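Local coordinates for protein activating signal cointegrator 1 complex subunit 2 (Homo sapiens, PDB 6YXQ) that binds K63-linked polyubiquitin chains and, as part of the ASCC complex, recruits ASCC3 and ALKBH3 to sites of DNA damage, at residues 214-219 with 239-244; 35-40 with 70-75. One frame throughout, in Å; residues are numbered along the deposited sequence.

Contact 1 of 2, residues 214-219 with 239-244; sequences QHCGLQ and SDMPLL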
loop_
_atom_site.group_PDB
_atom_site.type_symbol
_atom_site.label_atom_id
_atom_site.label_comp_id
_atom_site.label_asym_id
_atom_site.label_seq_id
_atom_site.Cartn_x
_atom_site.Cartn_y
_atom_site.Cartn_z
ATOM N N GLN B 214 -28.947 3.932 -4.405
ATOM C CA GLN B 214 -30.003 3.189 -3.738
ATOM C C GLN B 214 -29.979 3.391 -2.230
ATOM O O GLN B 214 -31.024 3.273 -1.583
ATOM C CB GLN B 214 -29.884 1.707 -4.085
ATOM C CG GLN B 214 -31.210 0.978 -4.129
ATOM C CD GLN B 214 -31.148 -0.265 -4.983
ATOM O OE1 GLN B 214 -30.417 -0.309 -5.976
ATOM N NE2 GLN B 214 -31.916 -1.287 -4.604
ATOM N N HIS B 215 -28.820 3.719 -1.656
ATOM C CA HIS B 215 -28.778 3.936 -0.215
ATOM C C HIS B 215 -29.313 5.310 0.164
ATOM O O HIS B 215 -29.813 5.488 1.280
ATOM C CB HIS B 215 -27.354 3.750 0.310
ATOM C CG HIS B 215 -27.293 3.229 1.712
ATOM N ND1 HIS B 215 -27.016 4.036 2.794
ATOM C CD2 HIS B 215 -27.478 1.984 2.208
ATOM C CE1 HIS B 215 -27.031 3.309 3.897
ATOM N NE2 HIS B 215 -27.308 2.061 3.569
ATOM N N CYS B 216 -29.227 6.285 -0.743
ATOM C CA CYS B 216 -29.787 7.607 -0.501
ATOM C C CYS B 216 -31.201 7.754 -1.041
ATOM O O CYS B 216 -31.761 8.852 -0.972
ATOM C CB CYS B 216 -28.896 8.692 -1.113
ATOM S SG CYS B 216 -27.122 8.469 -0.839
ATOM N N GLY B 217 -31.790 6.683 -1.567
ATOM C CA GLY B 217 -33.100 6.764 -2.177
ATOM C C GLY B 217 -33.145 7.710 -3.362
ATOM O O GLY B 217 -34.064 8.525 -3.488
ATOM N N LEU B 218 -32.155 7.610 -4.245
ATOM C CA LEU B 218 -32.055 8.513 -5.379
ATOM C C LEU B 218 -32.276 7.821 -6.716
ATOM O O LEU B 218 -33.056 8.316 -7.535
ATOM C CB LEU B 218 -30.694 9.219 -5.354
ATOM C CG LEU B 218 -30.599 10.205 -4.182
ATOM C CD1 LEU B 218 -29.200 10.719 -4.005
ATOM C CD2 LEU B 218 -31.569 11.371 -4.364
ATOM N N GLN B 219 -31.627 6.680 -6.942
ATOM C CA GLN B 219 -31.710 5.917 -8.197
ATOM C C GLN B 219 -31.673 6.793 -9.456
ATOM O O GLN B 219 -31.090 7.877 -9.464
ATOM C CB GLN B 219 -32.971 5.033 -8.210
ATOM C CG GLN B 219 -34.297 5.745 -8.492
ATOM C CD GLN B 219 -34.577 5.947 -9.975
ATOM O OE1 GLN B 219 -34.339 5.057 -10.791
ATOM N NE2 GLN B 219 -35.078 7.128 -10.327
ATOM N N SER B 239 -31.075 14.409 3.239
ATOM C CA SER B 239 -31.576 15.444 4.138
ATOM C C SER B 239 -32.145 14.850 5.418
ATOM O O SER B 239 -32.113 15.497 6.471
ATOM C CB SER B 239 -32.632 16.287 3.428
ATOM O OG SER B 239 -32.253 16.531 2.084
ATOM N N ASP B 240 -32.648 13.618 5.357
ATOM C CA ASP B 240 -33.302 12.986 6.498
ATOM C C ASP B 240 -32.406 11.981 7.207
ATOM O O ASP B 240 -32.322 11.994 8.436
ATOM C CB ASP B 240 -34.595 12.308 6.039
ATOM C CG ASP B 240 -35.372 13.169 5.074
ATOM O OD1 ASP B 240 -35.533 14.370 5.377
ATOM O OD2 ASP B 240 -35.814 12.656 4.022
HETATM N N MSE B 241 -31.735 11.119 6.449
HETATM C CA MSE B 241 -30.875 10.071 6.982
HETATM C C MSE B 241 -30.006 10.490 8.175
HETATM O O MSE B 241 -29.602 11.655 8.291
HETATM C CB MSE B 241 -29.984 9.549 5.865
HETATM C CG MSE B 241 -28.906 10.505 5.442
HETATM SE SE MSE B 241 -27.707 9.562 4.225
HETATM C CE MSE B 241 -28.934 8.575 3.126
ATOM N N PRO B 242 -29.729 9.538 9.067
ATOM C CA PRO B 242 -28.840 9.823 10.201
ATOM C C PRO B 242 -27.477 10.300 9.727
ATOM O O PRO B 242 -26.996 9.916 8.659
ATOM C CB PRO B 242 -28.751 8.475 10.922
ATOM C CG PRO B 242 -30.045 7.800 10.585
ATOM C CD PRO B 242 -30.374 8.220 9.179
ATOM N N LEU B 243 -26.853 11.135 10.559
ATOM C CA LEU B 243 -25.693 11.907 10.127
ATOM C C LEU B 243 -24.545 11.008 9.693
ATOM O O LEU B 243 -23.983 11.181 8.605
ATOM C CB LEU B 243 -25.241 12.845 11.247
ATOM C CG LEU B 243 -25.370 14.341 10.966
ATOM C CD1 LEU B 243 -24.912 15.148 12.165
ATOM C CD2 LEU B 243 -24.575 14.721 9.728
ATOM N N LEU B 244 -24.182 10.039 10.529
ATOM C CA LEU B 244 -22.991 9.246 10.258
ATOM C C LEU B 244 -23.229 8.127 9.251
ATOM O O LEU B 244 -22.256 7.532 8.776
ATOM C CB LEU B 244 -22.431 8.689 11.569
ATOM C CG LEU B 244 -22.017 9.813 12.527
ATOM C CD1 LEU B 244 -22.859 9.794 13.797
ATOM C CD2 LEU B 244 -20.523 9.760 12.850
#
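Beside the imidazole of His-215 passes the selenomethionine methyl of Met-241, its CE 4.9 Å from His-215 ND1, and it rests on that residue's carbonyl O instead; Glu-245, Ile-249 and Arg-235 touch the His-215 side chain. In this all-helical region the end of helix 193-216 meets the residues leading into the next helix, 243-266, at the far end of a long and partly unmodelled linker. Met-241 carries the contact from the loop side, pointing its side chain at the helix end. Its CG sits between the backbone N and the carbonyl carbon (chi1 72°), the next bond is extended, and a turn at SE (chi3 42°) swings CE against His-215 and Cys-216. There Met-241 CE lies 3.7 Å from His-215 O and 3.8 Å from Cys-216 CA, so it rests mainly on backbone atoms. A long, flexible, unbranched residue suits this task, since it can span the distance between two backbones whose nearest CA atoms, those of Cys-216 and Met-241, are 8.0 Å apart. Cys-216 is small enough to admit the methyl and is itself buried, packing also on Ile-249 and Pro-238; Met-241 continues onto Leu-246. After Cys-216, Gly-217 leaves helical geometry with a positive phi (61°), which a residue lacking CB adopts readily, and its N makes a weak hydrogen bond to Gln-214 O. At the other helix, Pro-242 occupies the N-cap position, where its ring restrains phi just before the first turn. The loop is further tied by Arg-301 NH1, which bonds to Met-241 O, and by Asp-240 OD2, which bonds to Thr-237 OG1. Between the side chains of the apolar pair, Cys-216 CB meets Met-241 CE at 4.2 Å.

Contact 2 of 2, residues 35-40 with 70-75; sequences QKADRY and LDWLLA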
loop_
_atom_site.group_PDB
_atom_site.type_symbol
_atom_site.label_atom_id
_atom_site.label_comp_id
_atom_site.label_asym_id
_atom_site.label_seq_id
_atom_site.Cartn_x
_atom_site.Cartn_y
_atom_site.Cartn_z
ATOM N N GLN B 35 12.414 -25.439 -0.874
ATOM C CA GLN B 35 13.459 -24.426 -0.931
ATOM C C GLN B 35 12.989 -23.097 -0.342
ATOM O O GLN B 35 13.824 -22.271 0.045
ATOM C CB GLN B 35 13.954 -24.213 -2.369
ATOM C CG GLN B 35 15.448 -23.884 -2.425
ATOM C CD GLN B 35 15.846 -23.062 -3.644
ATOM O OE1 GLN B 35 15.212 -23.144 -4.688
ATOM N NE2 GLN B 35 16.899 -22.262 -3.507
ATOM N N LYS B 36 11.677 -22.879 -0.260
ATOM C CA LYS B 36 11.160 -21.714 0.443
ATOM C C LYS B 36 11.553 -21.777 1.913
ATOM O O LYS B 36 11.722 -22.857 2.492
ATOM C CB LYS B 36 9.632 -21.635 0.307
ATOM C CG LYS B 36 8.863 -22.068 1.560
ATOM C CD LYS B 36 7.362 -22.195 1.322
ATOM C CE LYS B 36 6.650 -22.698 2.574
ATOM N NZ LYS B 36 5.189 -22.913 2.360
ATOM N N ALA B 37 11.720 -20.604 2.516
ATOM C CA ALA B 37 12.032 -20.528 3.933
ATOM C C ALA B 37 10.771 -20.730 4.768
ATOM O O ALA B 37 9.645 -20.531 4.305
ATOM C CB ALA B 37 12.682 -19.189 4.274
ATOM N N ASP B 38 10.973 -21.133 6.017
ATOM C CA ASP B 38 9.862 -21.406 6.915
ATOM C C ASP B 38 9.428 -20.181 7.705
ATOM O O ASP B 38 8.726 -20.327 8.711
ATOM C CB ASP B 38 10.218 -22.542 7.879
ATOM C CG ASP B 38 9.015 -23.403 8.231
ATOM O OD1 ASP B 38 8.241 -23.020 9.134
ATOM O OD2 ASP B 38 8.843 -24.462 7.593
ATOM N N ARG B 39 9.816 -18.985 7.274
ATOM C CA ARG B 39 9.438 -17.779 7.998
ATOM C C ARG B 39 7.933 -17.562 7.913
ATOM O O ARG B 39 7.376 -17.407 6.821
ATOM C CB ARG B 39 10.169 -16.561 7.450
ATOM C CG ARG B 39 9.903 -15.312 8.263
ATOM C CD ARG B 39 10.941 -14.264 7.961
ATOM N NE ARG B 39 11.573 -13.674 9.133
ATOM C CZ ARG B 39 12.875 -13.734 9.374
ATOM N NH1 ARG B 39 13.382 -13.162 10.457
ATOM N NH2 ARG B 39 13.671 -14.380 8.533
ATOM N N TYR B 40 7.284 -17.541 9.068
ATOM C CA TYR B 40 5.871 -17.223 9.141
ATOM C C TYR B 40 5.652 -15.731 8.916
ATOM O O TYR B 40 6.488 -14.897 9.275
ATOM C CB TYR B 40 5.339 -17.634 10.507
ATOM C CG TYR B 40 3.850 -17.718 10.658
ATOM C CD1 TYR B 40 3.151 -18.849 10.253
ATOM C CD2 TYR B 40 3.147 -16.690 11.266
ATOM C CE1 TYR B 40 1.782 -18.932 10.419
ATOM C CE2 TYR B 40 1.786 -16.762 11.432
ATOM C CZ TYR B 40 1.104 -17.879 11.005
ATOM O OH TYR B 40 -0.257 -17.946 11.187
ATOM N N LEU B 70 9.664 -8.307 6.203
ATOM C CA LEU B 70 9.784 -7.701 4.880
ATOM C C LEU B 70 11.203 -7.211 4.616
ATOM O O LEU B 70 11.695 -7.293 3.484
ATOM C CB LEU B 70 8.778 -6.561 4.734
ATOM C CG LEU B 70 7.316 -6.909 4.447
ATOM C CD1 LEU B 70 6.424 -5.694 4.618
ATOM C CD2 LEU B 70 7.171 -7.468 3.049
ATOM N N ASP B 71 11.875 -6.690 5.646
ATOM C CA ASP B 71 13.283 -6.332 5.509
ATOM C C ASP B 71 14.101 -7.541 5.077
ATOM O O ASP B 71 14.916 -7.465 4.144
ATOM C CB ASP B 71 13.809 -5.775 6.833
ATOM C CG ASP B 71 13.391 -4.338 7.079
ATOM O OD1 ASP B 71 12.983 -3.652 6.118
ATOM O OD2 ASP B 71 13.481 -3.895 8.244
ATOM N N TRP B 72 13.871 -8.680 5.735
ATOM C CA TRP B 72 14.602 -9.898 5.389
ATOM C C TRP B 72 14.260 -10.371 3.981
ATOM O O TRP B 72 15.136 -10.833 3.234
ATOM C CB TRP B 72 14.287 -10.983 6.413
ATOM C CG TRP B 72 14.577 -12.361 5.954
ATOM C CD1 TRP B 72 15.788 -12.979 5.940
ATOM C CD2 TRP B 72 13.634 -13.311 5.444
ATOM N NE1 TRP B 72 15.661 -14.258 5.452
ATOM C CE2 TRP B 72 14.347 -14.485 5.139
ATOM C CE3 TRP B 72 12.260 -13.276 5.199
ATOM C CZ2 TRP B 72 13.732 -15.618 4.615
ATOM C CZ3 TRP B 72 11.646 -14.409 4.682
ATOM C CH2 TRP B 72 12.382 -15.560 4.396
ATOM N N LEU B 73 12.981 -10.274 3.612
ATOM C CA LEU B 73 12.535 -10.660 2.280
ATOM C C LEU B 73 13.226 -9.838 1.199
ATOM O O LEU B 73 13.604 -10.372 0.148
ATOM C CB LEU B 73 11.022 -10.490 2.193
ATOM C CG LEU B 73 10.331 -11.073 0.973
ATOM C CD1 LEU B 73 10.188 -12.571 1.146
ATOM C CD2 LEU B 73 8.983 -10.409 0.793
ATOM N N LEU B 74 13.378 -8.532 1.429
ATOM C CA LEU B 74 14.117 -7.706 0.480
ATOM C C LEU B 74 15.602 -8.053 0.479
ATOM O O LEU B 74 16.266 -7.924 -0.557
ATOM C CB LEU B 74 13.915 -6.230 0.805
ATOM C CG LEU B 74 12.467 -5.743 0.806
ATOM C CD1 LEU B 74 12.338 -4.444 1.584
ATOM C CD2 LEU B 74 11.983 -5.558 -0.610
ATOM N N ALA B 75 16.137 -8.484 1.626
ATOM C CA ALA B 75 17.538 -8.898 1.672
ATOM C C ALA B 75 17.789 -10.150 0.839
ATOM O O ALA B 75 18.864 -10.297 0.250
ATOM C CB ALA B 75 17.969 -9.137 3.119
#
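The irregular segment 35-40 passes alongside the last turns of helix 53-75, with no hydrogen bond between the two and the closest CA atoms, of Arg-39 and Leu-73, 9.6 Å apart. Side chains span the gap. Trp-72 holds its CG anti to the backbone N (chi1 160°), which sends the indole out from the helix to the loop. Arg-39, also anti at chi1, runs over one face of it in the opposite direction: CD sits above the CE3–CZ3 rim of the six-membered ring and CB just outside it. A bend at chi3 brings Arg-39 NH2 over the five-membered ring, 3.3 Å from Trp-72 CD2. Arg-39 CZ is 4.3 Å from the centroid of the Trp-72 five-membered ring, 23° off its normal, a cation-pi contact with the planes 38° apart. At the indole's edge Ala-37 CB meets Trp-72 CH2 at 3.6 Å, a place for a small methyl. Arginine fits because its charge has further partners: NE forms a salt bridge with Asp-69, and NH1 bonds to Gln-43 O of the ASCC3 chain. The contact thus braces a loop whose Arg-39 and Asp-38 face ASCC3. With an alanine in place of Trp-72, the Arg-39 guanidinium would probably lose its cation-pi partner and a gap would open beside Ala-37 CB. Behind, Leu-70 and Leu-74 pack on helix 114-135 and Leu-73 on helix 78-87, whose Gln-84 OE1 accepts a bond from Ala-37 N.

The two contacts lie far apart in a largely helical chain, with centres 48 Å apart and nearest atoms about 32 Å apart, and they follow in series, contact 2 closing before contact 1 opens. Each joins a loop to a helix, but by different chemistry: contact 1 is a small, mostly buried contact of a methyl with a helix end, contact 2 a surface cation-pi pair. Their surroundings differ too. The ASCC3 chain reaches contact 2, where Asp-38 also makes a salt bridge with Lys-39 of that chain, whereas no other chain of the assembly touches contact 1. Contact 2 thus belongs to the ASCC3-binding side of this N-terminal part of ASCC2, while contact 1 joins two consecutive helices away from that partner.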